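Local coordinates for protein succinylglutamate desuccinylase (Chromobacterium violaceum, PDB 1YW4) that probably hydrolyses N-succinyl-L-glutamate to succinate and glutamate with the help of one zinc ion per subunit, in the last step of arginine breakdown by the AST pathway, at residues A[32-43]-A[80-91]; A[257-267]-A[317-328]. All coordinates share one frame; numbering follows the deposited sequence.

Interaction 1: A[32-43]-A[80-91]; sequences LAPGCVELNGDA and LNCRLLVMFANL
R83 swings its side chain beside G41 and A43 by placing CG anti to its own carbonyl carbon (chi1 -70°) and bending at chi3 (71°). R83 NE there donates a hydrogen bond to G41 O (3.0 Å), on a lone pair and in both the carbonyl and guanidinium planes. E38 is extended, with CG anti to the backbone N, but its OE1 stays 4.1 Å from R83 NH1 and well out of the guanidinium plane, and a water bridges the two atoms instead. R83 NH2 is hydrogen-bonded to S48 OG and F135 O, and the F135 ring makes a cation-pi contact with the guanidinium. Strands 36-39 and 83-88 pair antiparallel, V37 with V86 and L39 with L84 forming the hydrogen-bonded pairs; strand 36-39 lies between strand 27-33 and strand 83-88, in the sheet that continues through strand 48-53. A classic bulge sets L32 and A33 against C36, and a type II turn from A33 to C36 delivers G35 O to F88 N at 2.8 Å, nearly straight at 176°. V37 and V86 stand side by side on the face covered by helix 61-75. On the other face C36 SG meets CG of M87, a selenomethionine, against helix 120-137, where both touch L128. L80 CD2 packs closely on L39 CB at 3.5 Å, and at the turn end L91 CD1 comes equally near P34 CB.

Interaction 2: A[257-267]-A[317-328]; sequences LFRAKYDLVKH and PGLRAGIVVEPA
R259 turns the edge of its guanidinium group to E326, and OE1 of this carboxylate takes both bonds: one from R259 NE at 2.8 Å, on the anti side, and a longer one from R259 NH2, on the syn side. Both nitrogens come from the same face of the carboxylate, while OE1 stays in the guanidinium plane. R259 NH2 also forms a salt bridge with E326 of the second subunit, where the two R259 side chains pack together, so the ion pair is shared across the dimer. The other oxygen, E326 OE2, accepts from a water at 2.8 Å; this water is held weakly by K261 NZ, whose extended chain crosses E326 at about a right angle.

Along the backbone, R259 and E326 exchange two N-H...O bonds. V324 O then serves two donors, K261 N at 2.7 Å and, weakly, Y262 N, because a classic bulge turns K261 and Y262 toward the same residue; V324 N in turn donates to Y262 O at 3.0 Å. Farther on, G322 O receives L264 N almost straight (177°), L264 O takes A321 N, and L319 O takes K266 N. A water closes the other end, accepting from L257 N and donating to A328 O.

Y262 (chi1 64°) lays a ring face on V324 CB in a CH-pi contact. D263 crosses R320 obliquely; the opposite charges are near, but D263 OD1 stays 4.1 Å from R320 NE, well out of the guanidinium plane, with no N-H pointing at it.

The pair belongs to the AstE/AspA barrel-sandwich hybrid domain. Strand 320-328 runs between strands 257-265 and 307-309; backbone hydrogen bonds join I323 to L309 and V325 to R307, whereas F258 makes them with V188 and L190 of strand 187-190.

From the N terminus, the chain passes through strand 36-39 and, after strand 48-53 and helix 61-75, returns in strand 83-88, where interaction 1 closes a loop of 36 residues that carries zinc ligands H56 and E59. The third ligand, H149, follows between the two interactions, before strand 257-265 opens interaction 2. A second loop of 49 residues, without helix, ends when the chain comes back as strand 320-328. The loops follow one another in series and neither nest nor cross. Their centres lie 36 Å apart, on opposite sides of the chain's centre: interaction 1 ties strand 36-39, which follows strand 27-33, to strand 83-88, and interaction 2 joins two strands of the hybrid domain.

Interaction 1: A[32-43]-A[80-91]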
loop_
_atom_site.group_PDB
_atom_site.type_symbol
_atom_site.label_atom_id
_atom_site.label_comp_id
_atom_site.label_asym_id
_atom_site.label_seq_id
_atom_site.Cartn_x
_atom_site.Cartn_y
_atom_site.Cartn_z
ATOM N N LEU A 32 -5.934 -41.783 -8.325
ATOM C CA LEU A 32 -5.309 -41.884 -7.013
ATOM C C LEU A 32 -6.324 -41.941 -5.887
ATOM O O LEU A 32 -6.013 -42.407 -4.797
ATOM C CB LEU A 32 -4.380 -40.685 -6.801
ATOM C CG LEU A 32 -3.285 -40.436 -7.852
ATOM C CD1 LEU A 32 -2.493 -39.196 -7.460
ATOM C CD2 LEU A 32 -2.356 -41.647 -7.953
ATOM N N ALA A 33 -7.531 -41.458 -6.159
ATOM C CA ALA A 33 -8.619 -41.439 -5.183
ATOM C C ALA A 33 -9.847 -41.003 -5.957
ATOM O O ALA A 33 -9.745 -40.714 -7.145
ATOM C CB ALA A 33 -8.323 -40.436 -4.067
ATOM N N PRO A 34 -11.023 -40.968 -5.308
ATOM C CA PRO A 34 -12.227 -40.548 -6.027
ATOM C C PRO A 34 -12.035 -39.147 -6.587
ATOM O O PRO A 34 -11.602 -38.238 -5.883
ATOM C CB PRO A 34 -13.307 -40.617 -4.953
ATOM C CG PRO A 34 -12.837 -41.769 -4.095
ATOM C CD PRO A 34 -11.365 -41.459 -3.959
ATOM N N GLY A 35 -12.332 -38.972 -7.869
ATOM C CA GLY A 35 -12.173 -37.661 -8.469
ATOM C C GLY A 35 -10.757 -37.115 -8.565
ATOM O O GLY A 35 -10.587 -35.943 -8.896
ATOM N N CYS A 36 -9.740 -37.923 -8.270
ATOM C CA CYS A 36 -8.362 -37.449 -8.385
ATOM C C CYS A 36 -7.632 -38.333 -9.379
ATOM O O CYS A 36 -7.514 -39.538 -9.162
ATOM C CB CYS A 36 -7.665 -37.492 -7.021
ATOM S SG CYS A 36 -8.568 -36.481 -5.785
ATOM N N VAL A 37 -7.137 -37.728 -10.459
ATOM C CA VAL A 37 -6.440 -38.471 -11.500
ATOM C C VAL A 37 -5.138 -37.783 -11.943
ATOM O O VAL A 37 -5.100 -36.583 -12.242
ATOM C CB VAL A 37 -7.387 -38.721 -12.737
ATOM C CG1 VAL A 37 -7.838 -37.393 -13.346
ATOM C CG2 VAL A 37 -6.678 -39.595 -13.779
ATOM N N GLU A 38 -4.067 -38.568 -11.954
ATOM C CA GLU A 38 -2.749 -38.086 -12.324
ATOM C C GLU A 38 -2.368 -38.591 -13.714
ATOM O O GLU A 38 -2.425 -39.795 -13.976
ATOM C CB GLU A 38 -1.738 -38.589 -11.298
ATOM C CG GLU A 38 -0.325 -38.161 -11.571
ATOM C CD GLU A 38 0.667 -38.990 -10.791
ATOM O OE1 GLU A 38 1.199 -38.490 -9.786
ATOM O OE2 GLU A 38 0.901 -40.150 -11.185
ATOM N N LEU A 39 -1.977 -37.675 -14.596
ATOM C CA LEU A 39 -1.588 -38.041 -15.958
ATOM C C LEU A 39 -0.124 -37.672 -16.198
ATOM O O LEU A 39 0.324 -36.606 -15.783
ATOM C CB LEU A 39 -2.486 -37.331 -17.001
ATOM C CG LEU A 39 -4.006 -37.567 -16.971
ATOM C CD1 LEU A 39 -4.620 -36.701 -15.876
ATOM C CD2 LEU A 39 -4.639 -37.203 -18.312
ATOM N N ASN A 40 0.622 -38.563 -16.845
ATOM C CA ASN A 40 2.038 -38.317 -17.148
ATOM C C ASN A 40 2.841 -38.025 -15.878
ATOM O O ASN A 40 3.824 -37.276 -15.900
ATOM C CB ASN A 40 2.164 -37.132 -18.117
ATOM C CG ASN A 40 3.522 -37.072 -18.807
ATOM O OD1 ASN A 40 4.000 -35.993 -19.171
ATOM N ND2 ASN A 40 4.139 -38.231 -19.001
ATOM N N GLY A 41 2.415 -38.621 -14.769
ATOM C CA GLY A 41 3.102 -38.414 -13.505
ATOM C C GLY A 41 4.566 -38.840 -13.495
ATOM O O GLY A 41 5.385 -38.248 -12.792
ATOM N N ASP A 42 4.899 -39.869 -14.271
ATOM C CA ASP A 42 6.271 -40.358 -14.329
ATOM C C ASP A 42 7.221 -39.475 -15.137
ATOM O O ASP A 42 8.405 -39.791 -15.259
ATOM C CB ASP A 42 6.308 -41.783 -14.889
ATOM C CG ASP A 42 5.562 -42.763 -14.021
ATOM O OD1 ASP A 42 5.388 -42.477 -12.821
ATOM O OD2 ASP A 42 5.156 -43.827 -14.527
ATOM N N ALA A 43 6.709 -38.371 -15.680
ATOM C CA ALA A 43 7.525 -37.449 -16.474
ATOM C C ALA A 43 8.498 -36.667 -15.600
ATOM O O ALA A 43 8.189 -35.569 -15.128
ATOM C CB ALA A 43 6.637 -36.488 -17.237
ATOM N N LEU A 80 0.310 -33.783 -23.910
ATOM C CA LEU A 80 0.614 -33.526 -22.507
ATOM C C LEU A 80 2.100 -33.694 -22.235
ATOM O O LEU A 80 2.648 -34.787 -22.387
ATOM C CB LEU A 80 -0.183 -34.479 -21.606
ATOM C CG LEU A 80 0.034 -34.353 -20.093
ATOM C CD1 LEU A 80 -0.453 -33.000 -19.607
ATOM C CD2 LEU A 80 -0.712 -35.476 -19.376
ATOM N N ASN A 81 2.752 -32.607 -21.831
ATOM C CA ASN A 81 4.177 -32.643 -21.537
ATOM C C ASN A 81 4.508 -32.148 -20.140
ATOM O O ASN A 81 5.597 -31.637 -19.893
ATOM C CB ASN A 81 4.945 -31.833 -22.580
ATOM C CG ASN A 81 4.907 -32.478 -23.941
ATOM O OD1 ASN A 81 5.508 -33.530 -24.157
ATOM N ND2 ASN A 81 4.182 -31.862 -24.868
ATOM N N CYS A 82 3.562 -32.302 -19.223
ATOM C CA CYS A 82 3.771 -31.897 -17.841
ATOM C C CYS A 82 3.206 -32.974 -16.930
ATOM O O CYS A 82 2.434 -33.827 -17.365
ATOM C CB CYS A 82 3.021 -30.603 -17.508
ATOM S SG CYS A 82 3.197 -29.214 -18.621
ATOM N N ARG A 83 3.603 -32.934 -15.665
ATOM C CA ARG A 83 3.058 -33.855 -14.680
ATOM C C ARG A 83 1.750 -33.156 -14.326
ATOM O O ARG A 83 1.769 -32.042 -13.815
ATOM C CB ARG A 83 3.943 -33.925 -13.443
ATOM C CG ARG A 83 5.279 -34.610 -13.662
ATOM C CD ARG A 83 6.058 -34.685 -12.366
ATOM N NE ARG A 83 5.481 -35.628 -11.406
ATOM C CZ ARG A 83 5.128 -35.306 -10.164
ATOM N NH1 ARG A 83 4.634 -36.226 -9.360
ATOM N NH2 ARG A 83 5.254 -34.060 -9.729
ATOM N N LEU A 84 0.625 -33.808 -14.598
ATOM C CA LEU A 84 -0.682 -33.224 -14.338
ATOM C C LEU A 84 -1.545 -33.986 -13.339
ATOM O O LEU A 84 -1.766 -35.189 -13.477
ATOM C CB LEU A 84 -1.452 -33.102 -15.659
ATOM C CG LEU A 84 -2.943 -32.741 -15.627
ATOM C CD1 LEU A 84 -3.109 -31.360 -15.022
ATOM C CD2 LEU A 84 -3.541 -32.776 -17.031
ATOM N N LEU A 85 -2.038 -33.276 -12.337
ATOM C CA LEU A 85 -2.945 -33.875 -11.369
ATOM C C LEU A 85 -4.252 -33.078 -11.417
ATOM O O LEU A 85 -4.257 -31.879 -11.173
ATOM C CB LEU A 85 -2.364 -33.812 -9.963
ATOM C CG LEU A 85 -3.295 -34.302 -8.845
ATOM C CD1 LEU A 85 -3.806 -35.714 -9.131
ATOM C CD2 LEU A 85 -2.529 -34.280 -7.528
ATOM N N VAL A 86 -5.349 -33.747 -11.759
ATOM C CA VAL A 86 -6.655 -33.105 -11.806
ATOM C C VAL A 86 -7.471 -33.567 -10.603
ATOM O O VAL A 86 -7.521 -34.765 -10.292
ATOM C CB VAL A 86 -7.442 -33.467 -13.085
ATOM C CG1 VAL A 86 -8.849 -32.887 -13.009
ATOM C CG2 VAL A 86 -6.725 -32.913 -14.322
HETATM N N MSE A 87 -8.092 -32.606 -9.931
HETATM C CA MSE A 87 -8.924 -32.900 -8.780
HETATM C C MSE A 87 -10.334 -32.335 -8.895
HETATM O O MSE A 87 -10.517 -31.126 -9.020
HETATM C CB MSE A 87 -8.313 -32.328 -7.510
HETATM C CG MSE A 87 -7.038 -32.959 -7.058
HETATM SE SE MSE A 87 -6.441 -32.143 -5.428
HETATM C CE MSE A 87 -5.632 -33.629 -4.558
ATOM N N PHE A 88 -11.325 -33.219 -8.896
ATOM C CA PHE A 88 -12.724 -32.809 -8.890
ATOM C C PHE A 88 -12.892 -32.862 -7.367
ATOM O O PHE A 88 -13.170 -33.913 -6.794
ATOM C CB PHE A 88 -13.591 -33.852 -9.600
ATOM C CG PHE A 88 -13.329 -33.943 -11.083
ATOM C CD1 PHE A 88 -12.801 -35.100 -11.642
ATOM C CD2 PHE A 88 -13.555 -32.841 -11.907
ATOM C CE1 PHE A 88 -12.494 -35.156 -13.003
ATOM C CE2 PHE A 88 -13.250 -32.885 -13.275
ATOM C CZ PHE A 88 -12.719 -34.041 -13.821
ATOM N N ALA A 89 -12.687 -31.711 -6.736
ATOM C CA ALA A 89 -12.661 -31.573 -5.282
ATOM C C ALA A 89 -13.801 -32.035 -4.402
ATOM O O ALA A 89 -13.635 -32.975 -3.617
ATOM C CB ALA A 89 -12.282 -30.146 -4.922
ATOM N N ASN A 90 -14.943 -31.376 -4.494
ATOM C CA ASN A 90 -16.065 -31.756 -3.660
ATOM C C ASN A 90 -17.038 -32.573 -4.494
ATOM O O ASN A 90 -18.011 -32.038 -5.016
ATOM C CB ASN A 90 -16.750 -30.502 -3.108
ATOM C CG ASN A 90 -17.599 -30.798 -1.897
ATOM O OD1 ASN A 90 -18.108 -31.906 -1.748
ATOM N ND2 ASN A 90 -17.762 -29.808 -1.025
ATOM N N LEU A 91 -16.783 -33.874 -4.610
ATOM C CA LEU A 91 -17.630 -34.752 -5.422
ATOM C C LEU A 91 -19.107 -34.761 -5.063
ATOM O O LEU A 91 -19.965 -34.652 -5.944
ATOM C CB LEU A 91 -17.102 -36.186 -5.384
ATOM C CG LEU A 91 -15.840 -36.477 -6.199
ATOM C CD1 LEU A 91 -15.335 -37.880 -5.845
ATOM C CD2 LEU A 91 -16.139 -36.369 -7.692
HETATM O O HOH W 1 3.712 -38.856 -9.422
#

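Interaction 2: A[257-267]-A[317-328]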
loop_
_atom_site.group_PDB
_atom_site.type_symbol
_atom_site.label_atom_id
_atom_site.label_comp_id
_atom_site.label_asym_id
_atom_site.label_seq_id
_atom_site.Cartn_x
_atom_site.Cartn_y
_atom_site.Cartn_z
ATOM N N LEU A 257 -3.569 -4.460 -8.867
ATOM C CA LEU A 257 -3.445 -5.347 -7.719
ATOM C C LEU A 257 -4.114 -4.688 -6.517
ATOM O O LEU A 257 -4.160 -3.458 -6.419
ATOM C CB LEU A 257 -1.970 -5.602 -7.400
ATOM C CG LEU A 257 -1.061 -6.060 -8.546
ATOM C CD1 LEU A 257 0.377 -6.079 -8.045
ATOM C CD2 LEU A 257 -1.461 -7.444 -9.049
ATOM N N PHE A 258 -4.622 -5.506 -5.602
ATOM C CA PHE A 258 -5.288 -5.000 -4.411
ATOM C C PHE A 258 -4.962 -5.832 -3.174
ATOM O O PHE A 258 -4.517 -6.972 -3.273
ATOM C CB PHE A 258 -6.811 -4.991 -4.609
ATOM C CG PHE A 258 -7.277 -4.168 -5.787
ATOM C CD1 PHE A 258 -7.313 -4.711 -7.071
ATOM C CD2 PHE A 258 -7.673 -2.846 -5.610
ATOM C CE1 PHE A 258 -7.738 -3.945 -8.171
ATOM C CE2 PHE A 258 -8.100 -2.069 -6.698
ATOM C CZ PHE A 258 -8.131 -2.623 -7.978
ATOM N N ARG A 259 -5.182 -5.244 -2.007
ATOM C CA ARG A 259 -4.967 -5.932 -0.748
ATOM C C ARG A 259 -6.058 -5.440 0.189
ATOM O O ARG A 259 -6.619 -4.353 -0.002
ATOM C CB ARG A 259 -3.584 -5.609 -0.171
ATOM C CG ARG A 259 -3.434 -4.175 0.305
ATOM C CD ARG A 259 -2.041 -3.904 0.840
ATOM N NE ARG A 259 -1.954 -2.577 1.446
ATOM C CZ ARG A 259 -0.819 -2.008 1.842
ATOM N NH1 ARG A 259 0.333 -2.650 1.693
ATOM N NH2 ARG A 259 -0.837 -0.799 2.390
ATOM N N ALA A 260 -6.373 -6.243 1.194
ATOM C CA ALA A 260 -7.392 -5.861 2.157
ATOM C C ALA A 260 -6.892 -4.656 2.944
ATOM O O ALA A 260 -5.718 -4.587 3.308
ATOM C CB ALA A 260 -7.675 -7.017 3.100
ATOM N N LYS A 261 -7.779 -3.701 3.191
ATOM C CA LYS A 261 -7.425 -2.515 3.959
ATOM C C LYS A 261 -7.954 -2.722 5.377
ATOM O O LYS A 261 -7.231 -2.533 6.352
ATOM C CB LYS A 261 -8.052 -1.266 3.335
ATOM C CG LYS A 261 -7.685 0.042 4.023
ATOM C CD LYS A 261 -8.328 1.231 3.323
ATOM C CE LYS A 261 -8.074 2.534 4.078
ATOM N NZ LYS A 261 -8.757 3.701 3.434
ATOM N N TYR A 262 -9.220 -3.119 5.473
ATOM C CA TYR A 262 -9.872 -3.381 6.755
ATOM C C TYR A 262 -11.206 -4.094 6.524
ATOM O O TYR A 262 -11.797 -3.986 5.447
ATOM C CB TYR A 262 -10.119 -2.079 7.529
ATOM C CG TYR A 262 -11.077 -1.113 6.857
ATOM C CD1 TYR A 262 -10.621 -0.195 5.910
ATOM C CD2 TYR A 262 -12.439 -1.114 7.176
ATOM C CE1 TYR A 262 -11.494 0.702 5.294
ATOM C CE2 TYR A 262 -13.324 -0.223 6.564
ATOM C CZ TYR A 262 -12.840 0.684 5.624
ATOM O OH TYR A 262 -13.696 1.576 5.017
ATOM N N ASP A 263 -11.679 -4.820 7.534
ATOM C CA ASP A 263 -12.944 -5.536 7.417
ATOM C C ASP A 263 -14.087 -4.727 8.014
ATOM O O ASP A 263 -13.894 -3.945 8.948
ATOM C CB ASP A 263 -12.877 -6.890 8.127
ATOM C CG ASP A 263 -11.739 -7.754 7.636
ATOM O OD1 ASP A 263 -11.485 -7.774 6.414
ATOM O OD2 ASP A 263 -11.105 -8.425 8.473
ATOM N N LEU A 264 -15.280 -4.917 7.462
ATOM C CA LEU A 264 -16.468 -4.223 7.944
ATOM C C LEU A 264 -17.088 -5.048 9.060
ATOM O O LEU A 264 -17.987 -5.850 8.816
ATOM C CB LEU A 264 -17.481 -4.059 6.809
ATOM C CG LEU A 264 -17.072 -3.143 5.657
ATOM C CD1 LEU A 264 -18.069 -3.268 4.523
ATOM C CD2 LEU A 264 -16.995 -1.704 6.162
ATOM N N VAL A 265 -16.597 -4.855 10.281
ATOM C CA VAL A 265 -17.102 -5.586 11.438
ATOM C C VAL A 265 -18.564 -5.228 11.693
ATOM O O VAL A 265 -18.909 -4.057 11.836
ATOM C CB VAL A 265 -16.274 -5.262 12.710
ATOM C CG1 VAL A 265 -16.785 -6.076 13.888
ATOM C CG2 VAL A 265 -14.802 -5.546 12.463
ATOM N N LYS A 266 -19.425 -6.237 11.746
ATOM C CA LYS A 266 -20.840 -5.995 11.986
ATOM C C LYS A 266 -21.295 -6.339 13.403
ATOM O O LYS A 266 -20.918 -7.367 13.968
ATOM C CB LYS A 266 -21.691 -6.758 10.965
ATOM C CG LYS A 266 -22.151 -5.911 9.775
ATOM C CD LYS A 266 -20.987 -5.213 9.071
ATOM C CE LYS A 266 -21.456 -4.446 7.839
ATOM N NZ LYS A 266 -22.413 -3.356 8.175
ATOM N N HIS A 267 -22.107 -5.450 13.966
ATOM C CA HIS A 267 -22.660 -5.615 15.302
ATOM C C HIS A 267 -24.014 -4.909 15.376
ATOM O O HIS A 267 -24.202 -3.843 14.784
ATOM C CB HIS A 267 -21.697 -5.049 16.354
ATOM C CG HIS A 267 -20.907 -3.868 15.882
ATOM N ND1 HIS A 267 -21.498 -2.697 15.458
ATOM C CD2 HIS A 267 -19.571 -3.685 15.752
ATOM C CE1 HIS A 267 -20.559 -1.844 15.087
ATOM N NE2 HIS A 267 -19.382 -2.419 15.255
ATOM N N PRO A 317 -23.294 -11.028 12.752
ATOM C CA PRO A 317 -23.068 -11.656 14.054
ATOM C C PRO A 317 -22.122 -10.797 14.894
ATOM O O PRO A 317 -22.541 -9.858 15.569
ATOM C CB PRO A 317 -22.453 -12.989 13.664
ATOM C CG PRO A 317 -21.535 -12.585 12.530
ATOM C CD PRO A 317 -22.272 -11.471 11.782
ATOM N N GLY A 318 -20.842 -11.140 14.837
ATOM C CA GLY A 318 -19.811 -10.412 15.547
ATOM C C GLY A 318 -18.611 -10.472 14.627
ATOM O O GLY A 318 -17.511 -10.030 14.959
ATOM N N LEU A 319 -18.850 -11.040 13.448
ATOM C CA LEU A 319 -17.834 -11.200 12.417
ATOM C C LEU A 319 -17.935 -10.048 11.425
ATOM O O LEU A 319 -18.618 -9.055 11.678
ATOM C CB LEU A 319 -18.056 -12.517 11.677
ATOM C CG LEU A 319 -18.267 -13.767 12.531
ATOM C CD1 LEU A 319 -18.891 -14.851 11.671
ATOM C CD2 LEU A 319 -16.948 -14.229 13.136
ATOM N N ARG A 320 -17.262 -10.197 10.288
ATOM C CA ARG A 320 -17.269 -9.173 9.256
ATOM C C ARG A 320 -18.327 -9.471 8.199
ATOM O O ARG A 320 -18.676 -10.628 7.965
ATOM C CB ARG A 320 -15.892 -9.078 8.591
ATOM C CG ARG A 320 -15.519 -10.272 7.729
ATOM C CD ARG A 320 -14.133 -10.091 7.123
ATOM N NE ARG A 320 -13.789 -11.157 6.185
ATOM C CZ ARG A 320 -14.411 -11.372 5.030
ATOM N NH1 ARG A 320 -15.418 -10.592 4.660
ATOM N NH2 ARG A 320 -14.027 -12.367 4.240
ATOM N N ALA A 321 -18.831 -8.416 7.568
ATOM C CA ALA A 321 -19.853 -8.547 6.541
ATOM C C ALA A 321 -19.348 -7.989 5.218
ATOM O O ALA A 321 -20.131 -7.564 4.368
ATOM C CB ALA A 321 -21.109 -7.811 6.969
ATOM N N GLY A 322 -18.032 -7.999 5.047
ATOM C CA GLY A 322 -17.446 -7.487 3.826
ATOM C C GLY A 322 -16.040 -6.981 4.063
ATOM O O GLY A 322 -15.634 -6.758 5.204
ATOM N N ILE A 323 -15.289 -6.803 2.982
ATOM C CA ILE A 323 -13.925 -6.319 3.087
ATOM C C ILE A 323 -13.646 -5.154 2.140
ATOM O O ILE A 323 -14.003 -5.190 0.960
ATOM C CB ILE A 323 -12.902 -7.441 2.805
ATOM C CG1 ILE A 323 -13.126 -8.019 1.409
ATOM C CG2 ILE A 323 -13.026 -8.537 3.854
ATOM C CD1 ILE A 323 -12.112 -9.085 1.020
ATOM N N VAL A 324 -13.021 -4.115 2.680
ATOM C CA VAL A 324 -12.662 -2.946 1.898
ATOM C C VAL A 324 -11.219 -3.133 1.448
ATOM O O VAL A 324 -10.311 -3.281 2.272
ATOM C CB VAL A 324 -12.793 -1.653 2.733
ATOM C CG1 VAL A 324 -12.297 -0.457 1.929
ATOM C CG2 VAL A 324 -14.251 -1.444 3.136
ATOM N N VAL A 325 -11.014 -3.157 0.136
ATOM C CA VAL A 325 -9.678 -3.328 -0.416
ATOM C C VAL A 325 -9.162 -2.005 -0.969
ATOM O O VAL A 325 -9.941 -1.092 -1.247
ATOM C CB VAL A 325 -9.663 -4.373 -1.562
ATOM C CG1 VAL A 325 -10.085 -5.736 -1.036
ATOM C CG2 VAL A 325 -10.590 -3.925 -2.688
ATOM N N GLU A 326 -7.842 -1.922 -1.119
ATOM C CA GLU A 326 -7.162 -0.740 -1.647
ATOM C C GLU A 326 -6.091 -1.182 -2.638
ATOM O O GLU A 326 -5.609 -2.313 -2.586
ATOM C CB GLU A 326 -6.495 0.036 -0.512
ATOM C CG GLU A 326 -5.466 -0.790 0.246
ATOM C CD GLU A 326 -4.757 -0.006 1.328
ATOM O OE1 GLU A 326 -3.873 -0.590 1.979
ATOM O OE2 GLU A 326 -5.082 1.183 1.525
ATOM N N PRO A 327 -5.695 -0.287 -3.551
ATOM C CA PRO A 327 -4.671 -0.593 -4.555
ATOM C C PRO A 327 -3.391 -1.115 -3.904
ATOM O O PRO A 327 -3.011 -0.676 -2.818
ATOM C CB PRO A 327 -4.456 0.754 -5.248
ATOM C CG PRO A 327 -5.814 1.404 -5.155
ATOM C CD PRO A 327 -6.221 1.080 -3.732
ATOM N N ALA A 328 -2.739 -2.061 -4.566
ATOM C CA ALA A 328 -1.502 -2.636 -4.056
ATOM C C ALA A 328 -0.423 -2.489 -5.116
ATOM O O ALA A 328 -0.649 -2.779 -6.289
ATOM C CB ALA A 328 -1.700 -4.111 -3.705
HETATM O O HOH W 2 -2.072 -2.092 -8.693
HETATM O O HOH W 3 -6.641 3.412 0.992
#